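Local atomic coordinates of beta-ketoacyl synthase (Pseudomonas aeruginosa, PDB entry 4CW4), a protein that catalyses the condensation of acetyl-CoA with malonyl-acyl carrier protein, making the acetoacetyl primer that starts fatty acid synthesis. Residues A[218-223]-A[624-629]; A[388-393]-A[546-551]; A[484-489]-A[533-538]; A[603-608]-A[618-623]. One frame throughout, in Å; residues are numbered along the deposited sequence.

Contact 1 of 4, residues A[218-223]-A[624-629]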
# COMPACT_ATOMS: atom_id res chain seq x y z
N GLN A 218 -16.86 16.85 -13.52
CA GLN A 218 -17.76 15.73 -13.26
C GLN A 218 -17.37 15.04 -11.94
O GLN A 218 -16.23 15.14 -11.48
CB GLN A 218 -17.78 14.74 -14.42
CG GLN A 218 -18.28 15.40 -15.71
CD GLN A 218 -18.55 14.43 -16.84
OE1 GLN A 218 -18.74 13.26 -16.62
NE2 GLN A 218 -18.54 14.94 -18.06
N PRO A 219 -18.34 14.36 -11.31
CA PRO A 219 -18.04 13.80 -9.98
C PRO A 219 -16.89 12.78 -9.95
O PRO A 219 -16.21 12.65 -8.93
CB PRO A 219 -19.36 13.11 -9.58
CG PRO A 219 -20.40 13.86 -10.34
CD PRO A 219 -19.76 14.22 -11.67
N ASP A 220 -16.68 12.07 -11.05
CA ASP A 220 -15.61 11.09 -11.15
C ASP A 220 -14.27 11.68 -11.54
O ASP A 220 -13.30 10.95 -11.65
CB ASP A 220 -16.00 9.96 -12.12
CG ASP A 220 -16.25 10.45 -13.54
OD1 ASP A 220 -16.56 11.64 -13.72
OD2 ASP A 220 -16.19 9.60 -14.47
N GLU A 221 -14.21 13.00 -11.73
CA GLU A 221 -12.99 13.66 -12.22
C GLU A 221 -12.09 14.26 -11.13
O GLU A 221 -11.15 15.02 -11.41
CB GLU A 221 -13.36 14.71 -13.28
CG GLU A 221 -13.82 14.06 -14.59
CD GLU A 221 -14.22 15.05 -15.66
OE1 GLU A 221 -14.61 16.19 -15.29
OE2 GLU A 221 -14.15 14.69 -16.86
N ILE A 222 -12.39 13.92 -9.89
CA ILE A 222 -11.56 14.24 -8.74
C ILE A 222 -10.84 12.96 -8.34
O ILE A 222 -11.44 11.90 -8.34
CB ILE A 222 -12.42 14.67 -7.53
CG1 ILE A 222 -13.34 15.83 -7.89
CG2 ILE A 222 -11.54 15.00 -6.33
CD1 ILE A 222 -12.63 17.07 -8.19
N ALA A 223 -9.57 13.04 -8.01
CA ALA A 223 -8.80 11.87 -7.60
C ALA A 223 -7.96 12.21 -6.39
O ALA A 223 -7.48 13.32 -6.28
CB ALA A 223 -7.90 11.44 -8.71
N GLN A 624 -22.91 18.65 -11.50
CA GLN A 624 -22.59 18.10 -12.80
C GLN A 624 -22.91 16.61 -12.89
O GLN A 624 -22.47 15.84 -12.05
CB GLN A 624 -21.10 18.29 -13.08
CG GLN A 624 -20.62 19.75 -12.92
CD GLN A 624 -20.48 20.46 -14.23
OE1 GLN A 624 -19.39 20.89 -14.61
NE2 GLN A 624 -21.58 20.55 -14.96
N PRO A 625 -23.70 16.22 -13.89
CA PRO A 625 -23.88 14.78 -14.08
C PRO A 625 -22.61 14.06 -14.49
O PRO A 625 -21.73 14.65 -15.11
CB PRO A 625 -24.91 14.69 -15.22
CG PRO A 625 -24.84 16.02 -15.88
CD PRO A 625 -24.54 17.00 -14.81
N LEU A 626 -22.52 12.78 -14.15
CA LEU A 626 -21.40 11.95 -14.57
C LEU A 626 -21.84 11.34 -15.90
O LEU A 626 -22.67 10.43 -15.92
CB LEU A 626 -21.12 10.86 -13.53
CG LEU A 626 -19.84 10.04 -13.68
CD1 LEU A 626 -19.64 9.17 -12.44
CD2 LEU A 626 -19.85 9.17 -14.92
N VAL A 627 -21.31 11.87 -17.00
CA VAL A 627 -21.67 11.37 -18.34
C VAL A 627 -20.62 10.37 -18.76
O VAL A 627 -19.45 10.68 -18.70
CB VAL A 627 -21.72 12.53 -19.35
CG1 VAL A 627 -22.19 12.04 -20.71
CG2 VAL A 627 -22.60 13.65 -18.82
N TYR A 628 -21.04 9.18 -19.17
CA TYR A 628 -20.10 8.13 -19.53
C TYR A 628 -19.26 8.60 -20.71
O TYR A 628 -19.80 9.17 -21.67
CB TYR A 628 -20.83 6.85 -19.92
CG TYR A 628 -21.84 6.36 -18.90
CD1 TYR A 628 -21.51 6.22 -17.57
CD2 TYR A 628 -23.13 6.03 -19.29
CE1 TYR A 628 -22.42 5.78 -16.64
CE2 TYR A 628 -24.06 5.60 -18.37
CZ TYR A 628 -23.70 5.47 -17.04
OH TYR A 628 -24.62 5.03 -16.12
N LYS A 629 -17.96 8.37 -20.64
CA LYS A 629 -17.05 8.86 -21.67
C LYS A 629 -17.01 7.97 -22.91
O LYS A 629 -16.90 6.75 -22.82
CB LYS A 629 -15.64 9.05 -21.08
CG LYS A 629 -15.54 10.29 -20.19
CD LYS A 629 -14.14 10.49 -19.65
CE LYS A 629 -13.94 11.90 -19.10
NZ LYS A 629 -14.60 12.13 -17.78
O HOH W 1 -17.64 12.90 -19.49
O HOH W 2 -13.50 10.21 -16.19
O HOH W 3 -16.90 9.53 -17.08
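The turn ahead of strand 222-225, residues Gln-218 to Glu-221, meets short strand 626-627, an outermost strand of the small antiparallel sheet near the C-terminus. Val-627 N donates to Gln-218 OE1 (2.9 Å, 149° at the hydrogen). The N-H comes from above the amide carbonyl plane, 50° out of it. Water 3 links Asp-220 OD2 to Val-627 O, donating to both. Lys-629 bends at its last torsion (75°), which turns NZ back onto Glu-221 OE2 in a salt bridge of 2.8 Å, on the anti side of the carboxylate. The other oxygen, Glu-221 OE1, takes Gln-218 N at 2.9 Å, so one carboxylate ties its own turn and holds the lysine. Leu-626 crosses the Asp-220 side chain at about a right angle, with CG 3.6 Å from Asp-220 CG. Asp-220 OD1 lies buried here without a polar partner, while OD2 pairs with Lys-416 of the second subunit. Pro-219 CD packs on Leu-626 CB at 4.1 Å. Behind the turn, Glu-221 is backbone-bonded to Arg-306 and to Val-307 at the start of strand 307-314. Leu-626 is bonded to Val-617 of strand 616-618 and also packs on Leu-412 of the second subunit.

Contact 2 of 4, residues A[388-393]-A[546-551]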
# COMPACT_ATOMS: atom_id res chain seq x y z
N ALA A 388 4.84 22.69 -12.64
CA ALA A 388 4.14 21.65 -13.41
C ALA A 388 4.93 20.35 -13.28
O ALA A 388 6.14 20.37 -13.10
CB ALA A 388 4.01 22.04 -14.87
N VAL A 389 4.24 19.23 -13.35
CA VAL A 389 4.91 17.95 -13.27
C VAL A 389 4.62 17.17 -14.54
O VAL A 389 3.47 16.94 -14.88
CB VAL A 389 4.47 17.17 -12.04
CG1 VAL A 389 5.16 15.85 -12.04
CG2 VAL A 389 4.82 17.92 -10.77
N THR A 390 5.68 16.77 -15.25
CA THR A 390 5.54 16.21 -16.59
C THR A 390 5.77 14.70 -16.65
O THR A 390 5.25 14.05 -17.55
CB THR A 390 6.48 16.90 -17.58
OG1 THR A 390 7.78 17.00 -17.03
CG2 THR A 390 5.98 18.30 -17.91
N ASP A 391 6.53 14.15 -15.72
CA ASP A 391 6.83 12.73 -15.76
C ASP A 391 7.35 12.27 -14.43
O ASP A 391 8.03 13.03 -13.71
CB ASP A 391 7.91 12.40 -16.79
CG ASP A 391 7.36 12.10 -18.19
OD1 ASP A 391 6.49 11.20 -18.37
OD2 ASP A 391 7.81 12.79 -19.12
N VAL A 392 7.07 11.00 -14.14
CA VAL A 392 7.78 10.24 -13.13
C VAL A 392 8.13 8.91 -13.75
O VAL A 392 7.28 8.23 -14.34
CB VAL A 392 6.91 9.99 -11.88
CG1 VAL A 392 7.58 8.98 -10.92
CG2 VAL A 392 6.63 11.31 -11.15
N PHE A 393 9.39 8.53 -13.61
CA PHE A 393 9.86 7.23 -14.08
C PHE A 393 10.25 6.36 -12.91
O PHE A 393 10.90 6.80 -11.96
CB PHE A 393 11.02 7.42 -15.05
CG PHE A 393 10.61 8.16 -16.29
CD1 PHE A 393 9.79 7.57 -17.24
CD2 PHE A 393 11.01 9.47 -16.49
CE1 PHE A 393 9.39 8.28 -18.35
CE2 PHE A 393 10.62 10.17 -17.61
CZ PHE A 393 9.81 9.58 -18.55
N SER A 546 12.25 8.82 -10.27
CA SER A 546 12.69 10.18 -10.49
C SER A 546 11.57 10.98 -11.14
O SER A 546 10.91 10.49 -12.06
CB SER A 546 13.93 10.24 -11.38
OG SER A 546 14.97 9.44 -10.86
N GLY A 547 11.33 12.17 -10.62
CA GLY A 547 10.29 13.05 -11.14
C GLY A 547 10.83 14.32 -11.76
O GLY A 547 11.89 14.82 -11.35
N VAL A 548 10.08 14.87 -12.72
CA VAL A 548 10.44 16.11 -13.40
C VAL A 548 9.44 17.20 -13.03
O VAL A 548 8.23 17.06 -13.26
CB VAL A 548 10.45 15.91 -14.93
CG1 VAL A 548 10.88 17.20 -15.63
CG2 VAL A 548 11.38 14.78 -15.31
N VAL A 549 9.95 18.30 -12.49
CA VAL A 549 9.13 19.43 -12.10
C VAL A 549 9.62 20.67 -12.84
O VAL A 549 10.82 20.96 -12.84
CB VAL A 549 9.21 19.71 -10.57
CG1 VAL A 549 8.13 20.70 -10.14
CG2 VAL A 549 9.12 18.42 -9.77
N LEU A 550 8.70 21.37 -13.48
CA LEU A 550 8.98 22.61 -14.20
C LEU A 550 8.56 23.81 -13.37
O LEU A 550 7.58 23.74 -12.63
CB LEU A 550 8.20 22.64 -15.52
CG LEU A 550 8.30 21.40 -16.42
CD1 LEU A 550 7.48 21.61 -17.69
CD2 LEU A 550 9.76 21.09 -16.74
N SER A 551 9.30 24.91 -13.50
CA SER A 551 8.99 26.12 -12.76
C SER A 551 7.69 26.76 -13.23
O SER A 551 7.23 26.51 -14.34
CB SER A 551 10.11 27.15 -12.97
OG SER A 551 10.09 27.59 -14.32
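Thr-390 and Asp-391 both face Val-548, forming a classic beta bulge in the antiparallel pairing of strands 387-394 and 543-550. Thr-390 N donates to Val-548 O (3.2 Å), and Val-548 N donates to Asp-391 O (2.9 Å). The near-helical backbone of Thr-390 (psi -26°) makes room for the extra residue. Its chi1 of 48° sets OG1 between the backbone N and the carbonyl carbon, 3.4 Å from Val-548 CG1. The methyl CG2 stands anti to the carbonyl carbon and meets Leu-550 CD1 at 3.6 Å; these two side chains cross at about a right angle. Ala-388 adds its CB to the same patch, 4.3 Å from Leu-550 CB. Val-389 and Val-549 form a non-hydrogen-bonded pair. Val-389 CG2 lies 4.4 Å from Val-549 CG1. Further along, Val-392 CG2 rests 4.1 Å from Gly-547 CA. Two-way backbone bonds close both ends, at Ala-388 with Leu-550 and at Phe-393 with Ser-546. Asp-391 OD2 forms a salt bridge with Arg-633 of the second subunit. Val-389 and Val-392 face helix 288-301, and Val-549 faces helix 482-496. Asp-391, Val-548 and Ser-546 face helix 409-425. A sheet with helices on both faces is the layered arrangement of the thiolase fold.

Contact 3 of 4, residues A[484-489]-A[533-538]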
# COMPACT_ATOMS: atom_id res chain seq x y z
N ALA A 484 7.80 13.85 -1.28
CA ALA A 484 6.95 15.03 -1.18
C ALA A 484 7.69 16.17 -0.45
O ALA A 484 7.61 17.31 -0.85
CB ALA A 484 5.63 14.71 -0.47
N ASP A 485 8.42 15.85 0.61
CA ASP A 485 9.28 16.86 1.25
C ASP A 485 10.23 17.46 0.20
O ASP A 485 10.50 18.67 0.20
CB ASP A 485 10.12 16.25 2.38
CG ASP A 485 9.31 15.82 3.59
OD1 ASP A 485 8.21 16.37 3.84
OD2 ASP A 485 9.81 14.93 4.33
N GLN A 486 10.78 16.61 -0.66
CA GLN A 486 11.66 17.07 -1.74
C GLN A 486 10.93 18.00 -2.72
O GLN A 486 11.40 19.10 -3.02
CB GLN A 486 12.27 15.89 -2.51
CG GLN A 486 13.21 15.01 -1.70
CD GLN A 486 13.59 13.74 -2.47
OE1 GLN A 486 12.79 12.83 -2.64
NE2 GLN A 486 14.79 13.70 -2.95
N LEU A 487 9.80 17.55 -3.24
CA LEU A 487 9.03 18.33 -4.21
C LEU A 487 8.65 19.69 -3.64
O LEU A 487 8.83 20.70 -4.29
CB LEU A 487 7.77 17.56 -4.66
CG LEU A 487 6.84 18.35 -5.61
CD1 LEU A 487 7.60 18.87 -6.79
CD2 LEU A 487 5.63 17.52 -6.08
N ILE A 488 8.18 19.72 -2.41
CA ILE A 488 7.71 20.98 -1.88
C ILE A 488 8.87 21.94 -1.66
O ILE A 488 8.74 23.13 -1.94
CB ILE A 488 6.83 20.74 -0.65
CG1 ILE A 488 5.45 20.26 -1.12
CG2 ILE A 488 6.71 22.00 0.19
CD1 ILE A 488 4.55 19.86 -0.03
N SER A 489 10.00 21.43 -1.19
CA SER A 489 11.18 22.27 -1.09
C SER A 489 11.58 22.84 -2.46
O SER A 489 11.91 24.02 -2.58
CB SER A 489 12.35 21.52 -0.48
OG SER A 489 13.48 22.36 -0.49
N CYS A 533 13.53 20.94 -11.86
CA CYS A 533 14.07 20.12 -10.78
C CYS A 533 13.81 18.65 -11.05
O CYS A 533 12.69 18.25 -11.42
CB CYS A 533 13.44 20.48 -9.44
SG CYS A 533 14.18 19.58 -8.06
N PHE A 534 14.85 17.84 -10.84
CA PHE A 534 14.74 16.39 -10.84
C PHE A 534 14.68 15.91 -9.40
O PHE A 534 15.64 16.09 -8.63
CB PHE A 534 15.93 15.80 -11.56
CG PHE A 534 16.05 16.28 -12.98
CD1 PHE A 534 15.21 15.78 -13.95
CD2 PHE A 534 16.98 17.23 -13.34
CE1 PHE A 534 15.29 16.21 -15.24
CE2 PHE A 534 17.06 17.68 -14.63
CZ PHE A 534 16.21 17.17 -15.59
N ILE A 535 13.54 15.33 -9.03
CA ILE A 535 13.35 14.76 -7.70
C ILE A 535 13.78 13.29 -7.75
O ILE A 535 13.22 12.52 -8.55
CB ILE A 535 11.87 14.81 -7.28
CG1 ILE A 535 11.26 16.21 -7.43
CG2 ILE A 535 11.71 14.31 -5.85
CD1 ILE A 535 11.89 17.28 -6.64
N ASN A 536 14.75 12.90 -6.93
CA ASN A 536 15.26 11.55 -6.96
C ASN A 536 14.98 10.79 -5.66
O ASN A 536 15.15 11.33 -4.56
CB ASN A 536 16.76 11.53 -7.24
CG ASN A 536 17.22 10.17 -7.73
OD1 ASN A 536 16.53 9.52 -8.53
ND2 ASN A 536 18.35 9.69 -7.22
N SER A 537 14.54 9.55 -5.80
CA SER A 537 14.12 8.78 -4.63
C SER A 537 14.29 7.28 -4.83
O SER A 537 14.28 6.74 -5.94
CB SER A 537 12.67 9.08 -4.28
OG SER A 537 12.30 8.59 -3.01
N LYS A 538 14.42 6.58 -3.71
CA LYS A 538 14.62 5.15 -3.77
C LYS A 538 14.28 4.61 -2.42
O LYS A 538 14.11 5.35 -1.43
CB LYS A 538 16.08 4.79 -4.06
CG LYS A 538 16.90 5.87 -4.75
CD LYS A 538 18.35 5.78 -4.41
CE LYS A 538 19.00 4.56 -4.97
NZ LYS A 538 20.33 4.90 -5.56
O HOH W 4 13.56 10.37 -1.37
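Helix 484-489 runs almost antiparallel to strand 533-538, at 168° with 8.6 Å between the segment axes. The backbones come closest at Leu-487 and Ile-535, whose CA atoms are 6.6 Å apart. Two side chains, Gln-486 and Ile-535, bridge the segments. Gln-486 leaves the helix with CG anti to the carbonyl carbon (chi1 -64°) and an extended chain, which carries its amide along the strand. NE2 donates to Asn-536 O at 2.9 Å, with 164° at the hydrogen. The acceptor lies in the amide plane of Gln-486. Gln-486 OE1 takes a bond from water 4 at 2.9 Å, and this water also bonds to Ser-537 OG. The buried amide is thus gripped at both ends, and its rotation is fixed. Ile-535 slides past Gln-486 in the opposite direction. Its CG2 sits 3.7 Å from Gln-486 CB and equally near OE1, while its CD1 rests on the helix backbone, 3.9 Å from Leu-487 CA. Asn-536 points to the other side of the strand, where its OD1 bonds to Ser-546 and its ND2 to Glu-450. Helix 288-301 also covers this contact, with Phe-289 on Leu-487 and Leu-290 on Ile-535. The Ser-537 side chain is about 4 Å from that of His-439 and about 5 Å from that of Cys-286. Both are inferred or predicted active-site residues, so this helix-on-strand packing of the thiolase fold probably borders the ketosynthase active site.

Contact 4 of 4, residues A[603-608]-A[618-623]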
# COMPACT_ATOMS: atom_id res chain seq x y z
N ASP A 603 -23.49 15.79 5.25
CA ASP A 603 -23.60 15.87 3.79
C ASP A 603 -23.47 14.50 3.12
O ASP A 603 -22.92 14.39 2.02
CB ASP A 603 -22.54 16.83 3.24
CG ASP A 603 -22.64 18.22 3.85
OD1 ASP A 603 -23.74 18.80 3.78
OD2 ASP A 603 -21.63 18.73 4.41
N LEU A 604 -23.98 13.46 3.78
CA LEU A 604 -23.94 12.11 3.20
C LEU A 604 -24.90 12.00 2.03
O LEU A 604 -25.99 12.56 2.05
CB LEU A 604 -24.29 11.03 4.24
CG LEU A 604 -23.11 10.34 4.93
CD1 LEU A 604 -22.29 11.33 5.72
CD2 LEU A 604 -23.58 9.18 5.82
N ILE A 605 -24.47 11.29 1.00
CA ILE A 605 -25.30 11.09 -0.18
C ILE A 605 -26.44 10.12 0.14
O ILE A 605 -26.21 9.04 0.67
CB ILE A 605 -24.47 10.54 -1.34
CG1 ILE A 605 -23.54 11.63 -1.89
CG2 ILE A 605 -25.39 10.02 -2.45
CD1 ILE A 605 -22.40 11.09 -2.73
N ASP A 606 -27.66 10.51 -0.19
CA ASP A 606 -28.79 9.59 -0.14
C ASP A 606 -28.73 8.69 -1.37
O ASP A 606 -29.04 9.11 -2.47
CB ASP A 606 -30.10 10.38 -0.11
CG ASP A 606 -31.33 9.50 -0.26
OD1 ASP A 606 -31.23 8.26 -0.13
OD2 ASP A 606 -32.43 10.05 -0.49
N GLU A 607 -28.34 7.44 -1.17
CA GLU A 607 -28.07 6.54 -2.29
C GLU A 607 -29.33 6.27 -3.10
O GLU A 607 -29.26 6.00 -4.30
CB GLU A 607 -27.41 5.26 -1.77
CG GLU A 607 -26.18 5.61 -0.89
CD GLU A 607 -25.42 4.43 -0.30
OE1 GLU A 607 -24.94 3.56 -1.05
OE2 GLU A 607 -25.24 4.42 0.93
N HIS A 608 -30.50 6.37 -2.47
CA HIS A 608 -31.73 6.10 -3.19
C HIS A 608 -32.05 7.22 -4.19
O HIS A 608 -32.84 7.02 -5.10
CB HIS A 608 -32.88 5.82 -2.21
CG HIS A 608 -32.62 4.64 -1.32
ND1 HIS A 608 -32.23 4.76 -0.01
CD2 HIS A 608 -32.65 3.31 -1.58
CE1 HIS A 608 -32.06 3.56 0.52
NE2 HIS A 608 -32.32 2.66 -0.41
N THR A 618 -26.59 10.71 -12.15
CA THR A 618 -26.72 11.92 -11.36
C THR A 618 -26.51 11.57 -9.89
O THR A 618 -27.15 10.67 -9.34
CB THR A 618 -28.09 12.61 -11.56
OG1 THR A 618 -28.19 13.07 -12.92
CG2 THR A 618 -28.22 13.82 -10.65
N VAL A 619 -25.59 12.28 -9.27
CA VAL A 619 -25.21 12.05 -7.88
C VAL A 619 -25.70 13.20 -7.00
O VAL A 619 -25.37 14.36 -7.26
CB VAL A 619 -23.68 11.93 -7.75
CG1 VAL A 619 -23.30 11.57 -6.32
CG2 VAL A 619 -23.13 10.88 -8.73
N PRO A 620 -26.50 12.88 -5.97
CA PRO A 620 -26.93 13.95 -5.05
C PRO A 620 -25.76 14.81 -4.56
O PRO A 620 -24.69 14.29 -4.24
CB PRO A 620 -27.55 13.16 -3.90
CG PRO A 620 -28.06 11.93 -4.51
CD PRO A 620 -27.08 11.58 -5.61
N GLY A 621 -25.96 16.12 -4.56
CA GLY A 621 -24.93 17.02 -4.08
C GLY A 621 -23.92 17.49 -5.12
O GLY A 621 -23.14 18.39 -4.85
N PHE A 622 -23.92 16.87 -6.30
CA PHE A 622 -23.01 17.26 -7.37
C PHE A 622 -23.82 17.88 -8.49
O PHE A 622 -24.71 17.24 -9.03
CB PHE A 622 -22.25 16.05 -7.90
CG PHE A 622 -21.20 15.55 -6.97
CD1 PHE A 622 -21.51 14.65 -5.96
CD2 PHE A 622 -19.88 15.99 -7.08
CE1 PHE A 622 -20.55 14.20 -5.09
CE2 PHE A 622 -18.91 15.53 -6.21
CZ PHE A 622 -19.25 14.64 -5.21
N SER A 623 -23.49 19.12 -8.86
CA SER A 623 -24.29 19.83 -9.87
C SER A 623 -24.10 19.19 -11.25
O SER A 623 -25.03 19.16 -12.05
CB SER A 623 -23.98 21.33 -9.88
OG SER A 623 -22.61 21.61 -10.13
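Ile-605 reaches the turn at Val-619 to Phe-622 through two torsions. Chi1 of -71° sets CG1 anti to the carbonyl carbon and CG2 anti to the backbone N. Chi2 of 162° extends the longer branch, so that CD1 meets Val-619 CG1 at 3.7 Å. The same CD1 comes to the edge of the Phe-622 ring, 4.3 Å from CE1. The shorter branch meets the CG-CD side of the Pro-620 ring obliquely, with CG2 3.9 Å from Pro-620 CG. Pro-620 CG also touches the backbone at the ring edge, 3.6 Å from Asp-606 O. The receiving surface is a type II beta turn, closed by Phe-622 N to Val-619 O at 3.1 Å. Pro-620 holds its second position and Gly-621 its third, where the positive phi of 89° would jam a side chain against the preceding carbonyl. Asp-606 shapes the other segment: its OD1 accepts from His-608 N in an Asx turn. Ile-605 also packs on Val-276, and Phe-622 on Pro-219. Leu-604 and Glu-607 face the second subunit. One isoleucine is fitted against a valine, a proline and a ring edge. The contact between the segments therefore rests on carbon packing. The polar bonds that shape it, the turn closure and the Asx turn, are local to each segment.

The contacts form two groups. Contacts 2 and 3 have centres about 10 Å apart and are joined because strand 532-539 of contact 3 pairs with strand 543-550 of contact 2. Gly-547 N lies 2.8 Å from Ile-535 O, a probable hydrogen bond, and Val-549 CG2 packs 3.4 Å from Leu-487 CD1. Contact 3 stands nearer the active site; in contact 2 the side chain of Ser-546 is about 9 Å from that of His-439. Contacts 1 and 4 lie together away from that site, their centres about 13 Å apart, and touch where Pro-219 CG meets Phe-622 CB at 3.8 Å. The centres of contacts 1 and 3 are about 31 Å apart. Contacts 1, 2 and 4 all reach the second subunit of the homodimer.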